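Local coordinates for protein beta-glucosidase (Chaetomella raphigera, PDB 6JXG) that probably hydrolyses terminal, non-reducing beta-D-glucosyl residues with release of beta-D-glucose, as a secreted glycoside hydrolase family 3 enzyme of cellulose breakdown, at residues A629-S641 against P688-S701. Residues are numbered along the deposited sequence; the frame is centred on the assembly and turned at random.
Sequences AEVAQLYIGLPGS and PTSGEFSLYVGASS
The Y635 ring carries the S701 backbone over one face, CZ lying 3.5 Å from S701 CA, and has the Y696 carbonyl oxygen at its edge. Also at that ring's edge, in plane, is the Q633 amide oxygen: Y635 OH donates to Q633 OE1 at 2.5 Å, a short bond in the carbonyl plane that, with Q633 NE2 bonded to G574 O, holds the amide's rotation. With CG beside its own backbone N (chi1 -63°), Y635 sets its ring against the 699-701 loop, while Q633 OE1 also rests 3.3 Å from S700 CA. Replacing Y635 by alanine removes the ring and hydroxyl, and Q633 OE1 would probably lose its donor while a gap opened against S701 CA. The F693 ring takes L638 CD1 in plane at its edge, 3.9 Å from CE1, and P639 CD lies obliquely near CD1. P639 CG then crosses to P688 CB at 3.7 Å, closing the loop end, where S641 OG donates a long bond to S690 O.

Between these ends, paired backbone bonds at Q633-G698, Y635-Y696 and G637-S694 define an antiparallel ladder; Y635 N to Y696 O is nearly straight (174°). On the face of the sheet opposite Y635 and Y696, L634 CD2 meets V697 CG2 (3.8 Å), and I636 lies alongside L695. The two strands are the central pair of a four-stranded antiparallel sheet in the fibronectin type III-like domain: 649-658 bonds to the far side of 629-637, and 704-711 flanks 692-698. Strand 582-591 packs on L695 and A699, and F573, next to G574, touches Y635.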
ATOM      1  N   ALA A 629      20.610  -2.829  -9.755  1.00 14.14           N
ATOM      2  CA  ALA A 629      19.590  -3.872  -9.698  1.00 13.18           C
ATOM      3  C   ALA A 629      18.508  -3.614 -10.696  1.00 12.70           C
ATOM      4  O   ALA A 629      18.109  -2.449 -10.920  1.00 13.21           O
ATOM      5  CB  ALA A 629      18.986  -3.951  -8.327  1.00 13.60           C
ATOM      6  N   GLU A 630      18.074  -4.674 -11.334  1.00 13.38           N
ATOM      7  CA  GLU A 630      16.973  -4.616 -12.300  1.00 14.06           C
ATOM      8  C   GLU A 630      15.759  -5.378 -11.786  1.00 13.81           C
ATOM      9  O   GLU A 630      15.894  -6.468 -11.212  1.00 15.75           O
ATOM     10  CB  GLU A 630      17.452  -5.215 -13.622  1.00 15.30           C
ATOM     11  CG  GLU A 630      16.371  -5.502 -14.647  1.00 15.41           C
ATOM     12  CD  GLU A 630      15.783  -4.260 -15.280  1.00 16.33           C
ATOM     13  OE1 GLU A 630      15.441  -4.308 -16.511  1.00 15.74           O
ATOM     14  OE2 GLU A 630      15.615  -3.268 -14.547  1.00 16.03           O
ATOM     15  N   VAL A 631      14.570  -4.822 -12.009  1.00 12.48           N
ATOM     16  CA  VAL A 631      13.311  -5.478 -11.687  1.00 13.16           C
ATOM     17  C   VAL A 631      12.772  -6.085 -12.975  1.00 12.34           C
ATOM     18  O   VAL A 631      12.198  -5.395 -13.805  1.00 11.79           O
ATOM     19  CB  VAL A 631      12.256  -4.506 -11.061  1.00 12.75           C
ATOM     20  CG1 VAL A 631      10.944  -5.223 -10.737  1.00 13.51           C
ATOM     21  CG2 VAL A 631      12.786  -3.891  -9.820  1.00 13.04           C
ATOM     22  N   ALA A 632      13.064  -7.382 -13.184  1.00 12.14           N
ATOM     23  CA  ALA A 632      12.472  -8.098 -14.324  1.00 11.20           C
ATOM     24  C   ALA A 632      11.010  -8.381 -14.046  1.00 11.60           C
ATOM     25  O   ALA A 632      10.656  -8.739 -12.935  1.00 11.41           O
ATOM     26  CB  ALA A 632      13.193  -9.357 -14.564  1.00 10.60           C
ATOM     27  N   GLN A 633      10.180  -8.281 -15.069  1.00 10.96           N
ATOM     28  CA  GLN A 633       8.727  -8.356 -14.962  1.00 11.23           C
ATOM     29  C   GLN A 633       8.208  -9.331 -15.973  1.00 12.01           C
ATOM     30  O   GLN A 633       8.736  -9.368 -17.104  1.00 12.03           O
ATOM     31  CB  GLN A 633       8.066  -7.021 -15.193  1.00 10.84           C
ATOM     32  CG  GLN A 633       8.538  -6.006 -14.172  1.00 11.16           C
ATOM     33  CD  GLN A 633       8.353  -4.573 -14.595  1.00 11.30           C
ATOM     34  OE1 GLN A 633       7.323  -4.199 -15.137  1.00 11.39           O
ATOM     35  NE2 GLN A 633       9.349  -3.754 -14.316  1.00 11.36           N
ATOM     36  N   LEU A 634       7.175 -10.072 -15.555  1.00 12.38           N
ATOM     37  CA  LEU A 634       6.440 -11.008 -16.390  1.00 13.94           C
ATOM     38  C   LEU A 634       5.000 -10.593 -16.484  1.00 13.11           C
ATOM     39  O   LEU A 634       4.321 -10.493 -15.445  1.00 15.18           O
ATOM     40  CB  LEU A 634       6.422 -12.386 -15.735  1.00 14.52           C
ATOM     41  CG  LEU A 634       6.137 -13.677 -16.484  1.00 16.36           C
ATOM     42  CD1 LEU A 634       5.422 -14.742 -15.706  1.00 16.27           C
ATOM     43  CD2 LEU A 634       5.790 -13.620 -17.931  1.00 15.96           C
ATOM     44  N   TYR A 635       4.524 -10.439 -17.722  1.00 12.59           N
ATOM     45  CA  TYR A 635       3.140 -10.108 -18.094  1.00 11.74           C
ATOM     46  C   TYR A 635       2.593 -11.287 -18.954  1.00 13.63           C
ATOM     47  O   TYR A 635       3.328 -11.935 -19.778  1.00 13.00           O
ATOM     48  CB  TYR A 635       3.048  -8.784 -18.872  1.00 12.25           C
ATOM     49  CG  TYR A 635       3.504  -7.580 -18.066  1.00 11.94           C
ATOM     50  CD1 TYR A 635       2.607  -6.820 -17.348  1.00 11.96           C
ATOM     51  CD2 TYR A 635       4.855  -7.274 -17.949  1.00 12.67           C
ATOM     52  CE1 TYR A 635       3.041  -5.733 -16.575  1.00 12.26           C
ATOM     53  CE2 TYR A 635       5.291  -6.192 -17.174  1.00 12.59           C
ATOM     54  CZ  TYR A 635       4.381  -5.460 -16.452  1.00 12.98           C
ATOM     55  OH  TYR A 635       4.858  -4.410 -15.683  1.00 12.00           O
ATOM     56  N   ILE A 636       1.353 -11.634 -18.670  1.00 12.88           N
ATOM     57  CA  ILE A 636       0.691 -12.753 -19.330  1.00 13.74           C
ATOM     58  C   ILE A 636      -0.488 -12.273 -20.143  1.00 13.99           C
ATOM     59  O   ILE A 636      -1.251 -11.397 -19.712  1.00 13.60           O
ATOM     60  CB  ILE A 636       0.282 -13.775 -18.292  1.00 15.83           C
ATOM     61  CG1 ILE A 636       1.604 -14.363 -17.753  1.00 18.66           C
ATOM     62  CG2 ILE A 636      -0.669 -14.805 -18.874  1.00 16.90           C
ATOM     63  CD1 ILE A 636       1.463 -15.590 -16.942  1.00 22.00           C
ATOM     64  N   GLY A 637      -0.627 -12.829 -21.342  1.00 13.46           N
ATOM     65  CA  GLY A 637      -1.780 -12.562 -22.190  1.00 13.81           C
ATOM     66  C   GLY A 637      -2.564 -13.837 -22.244  1.00 15.17           C
ATOM     67  O   GLY A 637      -1.984 -14.905 -22.381  1.00 15.11           O
ATOM     68  N   LEU A 638      -3.866 -13.767 -22.024  1.00 16.50           N
ATOM     69  CA  LEU A 638      -4.667 -14.984 -21.997  1.00 18.64           C
ATOM     70  C   LEU A 638      -5.033 -15.439 -23.405  1.00 18.80           C
ATOM     71  O   LEU A 638      -5.156 -14.643 -24.306  1.00 19.35           O
ATOM     72  CB  LEU A 638      -5.964 -14.700 -21.249  1.00 20.64           C
ATOM     73  CG  LEU A 638      -6.156 -15.010 -19.796  1.00 23.45           C
ATOM     74  CD1 LEU A 638      -4.934 -15.449 -18.948  1.00 24.63           C
ATOM     75  CD2 LEU A 638      -6.977 -13.883 -19.223  1.00 22.01           C
ATOM     76  N   PRO A 639      -5.263 -16.741 -23.579  1.00 21.30           N
ATOM     77  CA  PRO A 639      -5.695 -17.227 -24.904  1.00 20.90           C
ATOM     78  C   PRO A 639      -7.062 -16.684 -25.363  1.00 22.38           C
ATOM     79  O   PRO A 639      -7.899 -16.218 -24.529  1.00 19.89           O
ATOM     80  CB  PRO A 639      -5.756 -18.734 -24.714  1.00 19.69           C
ATOM     81  CG  PRO A 639      -5.962 -18.944 -23.304  1.00 22.12           C
ATOM     82  CD  PRO A 639      -5.309 -17.789 -22.553  1.00 19.03           C
ATOM     83  N   GLY A 640      -7.327 -16.788 -26.681  1.00 23.45           N
ATOM     84  CA  GLY A 640      -8.628 -16.418 -27.235  1.00 22.47           C
ATOM     85  C   GLY A 640      -9.794 -17.212 -26.668  1.00 26.07           C
ATOM     86  O   GLY A 640     -10.896 -16.716 -26.670  1.00 28.19           O
ATOM     87  N   SER A 641      -9.557 -18.398 -26.083  1.00 27.27           N
ATOM     88  CA  SER A 641     -10.631 -19.139 -25.354  1.00 31.66           C
ATOM     89  C   SER A 641     -11.229 -18.389 -24.148  1.00 32.76           C
ATOM     90  O   SER A 641     -12.388 -18.575 -23.821  1.00 33.78           O
ATOM     91  CB  SER A 641     -10.187 -20.541 -24.931  1.00 30.81           C
ATOM     92  OG  SER A 641      -9.041 -20.541 -24.104  1.00 32.37           O
ATOM     93  N   PRO A 688      -7.871 -21.733 -18.445  1.00 24.29           N
ATOM     94  CA  PRO A 688      -7.979 -22.166 -19.847  1.00 29.95           C
ATOM     95  C   PRO A 688      -7.145 -23.408 -20.198  1.00 33.14           C
ATOM     96  O   PRO A 688      -6.062 -23.704 -19.626  1.00 31.04           O
ATOM     97  CB  PRO A 688      -7.471 -20.966 -20.662  1.00 30.95           C
ATOM     98  CG  PRO A 688      -7.571 -19.793 -19.759  1.00 28.05           C
ATOM     99  CD  PRO A 688      -7.430 -20.333 -18.336  1.00 26.58           C
ATOM    100  N   THR A 689      -7.688 -24.129 -21.167  1.00 35.35           N
ATOM    101  CA  THR A 689      -7.285 -25.473 -21.430  1.00 32.89           C
ATOM    102  C   THR A 689      -7.039 -25.750 -22.944  1.00 37.34           C
ATOM    103  O   THR A 689      -6.906 -26.869 -23.390  1.00 35.33           O
ATOM    104  CB  THR A 689      -8.390 -26.338 -20.744  1.00 35.43           C
ATOM    105  OG1 THR A 689      -7.824 -27.559 -20.320  1.00 41.43           O
ATOM    106  CG2 THR A 689      -9.620 -26.538 -21.585  1.00 34.02           C
ATOM    107  N   SER A 690      -7.023 -24.711 -23.740  1.00 41.58           N
ATOM    108  CA  SER A 690      -6.642 -24.809 -25.145  1.00 43.40           C
ATOM    109  C   SER A 690      -6.139 -23.428 -25.553  1.00 41.93           C
ATOM    110  O   SER A 690      -6.482 -22.397 -24.963  1.00 45.15           O
ATOM    111  CB  SER A 690      -7.837 -25.183 -26.030  1.00 40.22           C
ATOM    112  OG  SER A 690      -8.819 -24.160 -25.977  1.00 38.32           O
ATOM    113  N   GLY A 691      -5.350 -23.406 -26.598  1.00 38.46           N
ATOM    114  CA  GLY A 691      -4.686 -22.186 -26.950  1.00 34.43           C
ATOM    115  C   GLY A 691      -3.467 -22.175 -26.056  1.00 30.92           C
ATOM    116  O   GLY A 691      -2.990 -23.231 -25.566  1.00 31.96           O
ATOM    117  N   GLU A 692      -2.954 -20.981 -25.830  1.00 25.55           N
ATOM    118  CA  GLU A 692      -1.695 -20.848 -25.236  1.00 23.98           C
ATOM    119  C   GLU A 692      -1.716 -19.512 -24.553  1.00 19.74           C
ATOM    120  O   GLU A 692      -2.381 -18.558 -25.023  1.00 18.22           O
ATOM    121  CB  GLU A 692      -0.610 -20.868 -26.308  1.00 30.33           C
ATOM    122  CG  GLU A 692      -0.622 -19.674 -27.259  1.00 31.05           C
ATOM    123  CD  GLU A 692       0.526 -19.746 -28.263  1.00 37.33           C
ATOM    124  OE1 GLU A 692       1.110 -18.696 -28.627  1.00 41.43           O
ATOM    125  OE2 GLU A 692       0.893 -20.871 -28.646  1.00 38.36           O
ATOM    126  N   PHE A 693      -1.011 -19.457 -23.448  1.00 17.22           N
ATOM    127  CA  PHE A 693      -0.798 -18.173 -22.770  1.00 17.33           C
ATOM    128  C   PHE A 693       0.316 -17.472 -23.461  1.00 17.55           C
ATOM    129  O   PHE A 693       1.299 -18.101 -23.834  1.00 19.34           O
ATOM    130  CB  PHE A 693      -0.433 -18.417 -21.303  1.00 19.14           C
ATOM    131  CG  PHE A 693      -1.517 -19.133 -20.539  1.00 18.02           C
ATOM    132  CD1 PHE A 693      -2.577 -18.438 -19.995  1.00 20.79           C
ATOM    133  CD2 PHE A 693      -1.454 -20.519 -20.322  1.00 19.11           C
ATOM    134  CE1 PHE A 693      -3.575 -19.077 -19.263  1.00 21.18           C
ATOM    135  CE2 PHE A 693      -2.453 -21.157 -19.574  1.00 20.59           C
ATOM    136  CZ  PHE A 693      -3.530 -20.451 -19.080  1.00 20.93           C
ATOM    137  N   SER A 694       0.226 -16.153 -23.612  1.00 17.58           N
ATOM    138  CA  SER A 694       1.353 -15.394 -24.078  1.00 16.22           C
ATOM    139  C   SER A 694       2.179 -14.886 -22.882  1.00 15.80           C
ATOM    140  O   SER A 694       1.613 -14.416 -21.917  1.00 16.23           O
ATOM    141  CB  SER A 694       0.860 -14.220 -24.883  1.00 18.51           C
ATOM    142  OG  SER A 694       0.262 -14.711 -26.009  1.00 21.78           O
ATOM    143  N   LEU A 695       3.487 -15.061 -22.941  1.00 14.87           N
ATOM    144  CA  LEU A 695       4.423 -14.652 -21.898  1.00 15.62           C
ATOM    145  C   LEU A 695       5.290 -13.493 -22.415  1.00 15.71           C
ATOM    146  O   LEU A 695       5.867 -13.627 -23.468  1.00 15.72           O
ATOM    147  CB  LEU A 695       5.346 -15.798 -21.650  1.00 16.01           C
ATOM    148  CG  LEU A 695       4.672 -17.124 -21.284  1.00 14.96           C
ATOM    149  CD1 LEU A 695       5.655 -18.253 -21.044  1.00 15.60           C
ATOM    150  CD2 LEU A 695       3.800 -16.901 -20.077  1.00 16.47           C
ATOM    151  N   TYR A 696       5.351 -12.373 -21.680  1.00 13.33           N
ATOM    152  CA  TYR A 696       6.088 -11.192 -22.053  1.00 12.85           C
ATOM    153  C   TYR A 696       7.007 -10.881 -20.923  1.00 12.59           C
ATOM    154  O   TYR A 696       6.508 -10.651 -19.822  1.00 13.85           O
ATOM    155  CB  TYR A 696       5.199 -10.000 -22.374  1.00 13.30           C
ATOM    156  CG  TYR A 696       4.190 -10.320 -23.396  1.00 15.44           C
ATOM    157  CD1 TYR A 696       4.566 -10.597 -24.725  1.00 15.85           C
ATOM    158  CD2 TYR A 696       2.860 -10.368 -23.086  1.00 16.10           C
ATOM    159  CE1 TYR A 696       3.628 -10.882 -25.681  1.00 16.58           C
ATOM    160  CE2 TYR A 696       1.914 -10.685 -24.058  1.00 17.13           C
ATOM    161  CZ  TYR A 696       2.311 -10.914 -25.335  1.00 17.18           C
ATOM    162  OH  TYR A 696       1.388 -11.227 -26.269  1.00 20.81           O
ATOM    163  N   VAL A 697       8.328 -10.990 -21.130  1.00 12.50           N
ATOM    164  CA  VAL A 697       9.270 -10.693 -20.050  1.00 12.46           C
ATOM    165  C   VAL A 697      10.045  -9.450 -20.424  1.00 14.11           C
ATOM    166  O   VAL A 697      10.565  -9.343 -21.551  1.00 14.17           O
ATOM    167  CB  VAL A 697      10.186 -11.879 -19.708  1.00 13.05           C
ATOM    168  CG1 VAL A 697      11.297 -11.458 -18.718  1.00 13.62           C
ATOM    169  CG2 VAL A 697       9.365 -13.028 -19.203  1.00 13.44           C
ATOM    170  N   GLY A 698      10.121  -8.487 -19.492  1.00 12.81           N
ATOM    171  CA  GLY A 698      10.926  -7.318 -19.740  1.00 13.87           C
ATOM    172  C   GLY A 698      11.131  -6.373 -18.562  1.00 13.07           C
ATOM    173  O   GLY A 698      10.954  -6.767 -17.419  1.00 14.28           O
ATOM    174  N   ALA A 699      11.543  -5.148 -18.888  1.00 12.18           N
ATOM    175  CA  ALA A 699      11.910  -4.155 -17.933  1.00 12.12           C
ATOM    176  C   ALA A 699      10.743  -3.245 -17.491  1.00 12.12           C
ATOM    177  O   ALA A 699      10.921  -2.459 -16.568  1.00 12.59           O
ATOM    178  CB  ALA A 699      13.043  -3.341 -18.537  1.00 12.12           C
ATOM    179  N   SER A 700       9.569  -3.386 -18.094  1.00 11.37           N
ATOM    180  CA  SER A 700       8.404  -2.566 -17.824  1.00 12.29           C
ATOM    181  C   SER A 700       7.211  -3.214 -18.524  1.00 12.48           C
ATOM    182  O   SER A 700       7.386  -4.203 -19.226  1.00 12.66           O
ATOM    183  CB  SER A 700       8.561  -1.087 -18.267  1.00 13.26           C
ATOM    184  OG  SER A 700       8.167  -0.922 -19.585  1.00 12.93           O
ATOM    185  N   SER A 701       5.997  -2.700 -18.274  1.00 11.92           N
ATOM    186  CA  SER A 701       4.835  -3.101 -19.028  1.00 11.26           C
ATOM    187  C   SER A 701       4.918  -2.832 -20.511  1.00 12.50           C
ATOM    188  O   SER A 701       4.080  -3.343 -21.239  1.00 14.14           O
ATOM    189  CB  SER A 701       3.499  -2.457 -18.530  1.00 10.88           C
ATOM    190  OG  SER A 701       3.433  -1.050 -18.651  1.00  9.73           O
TER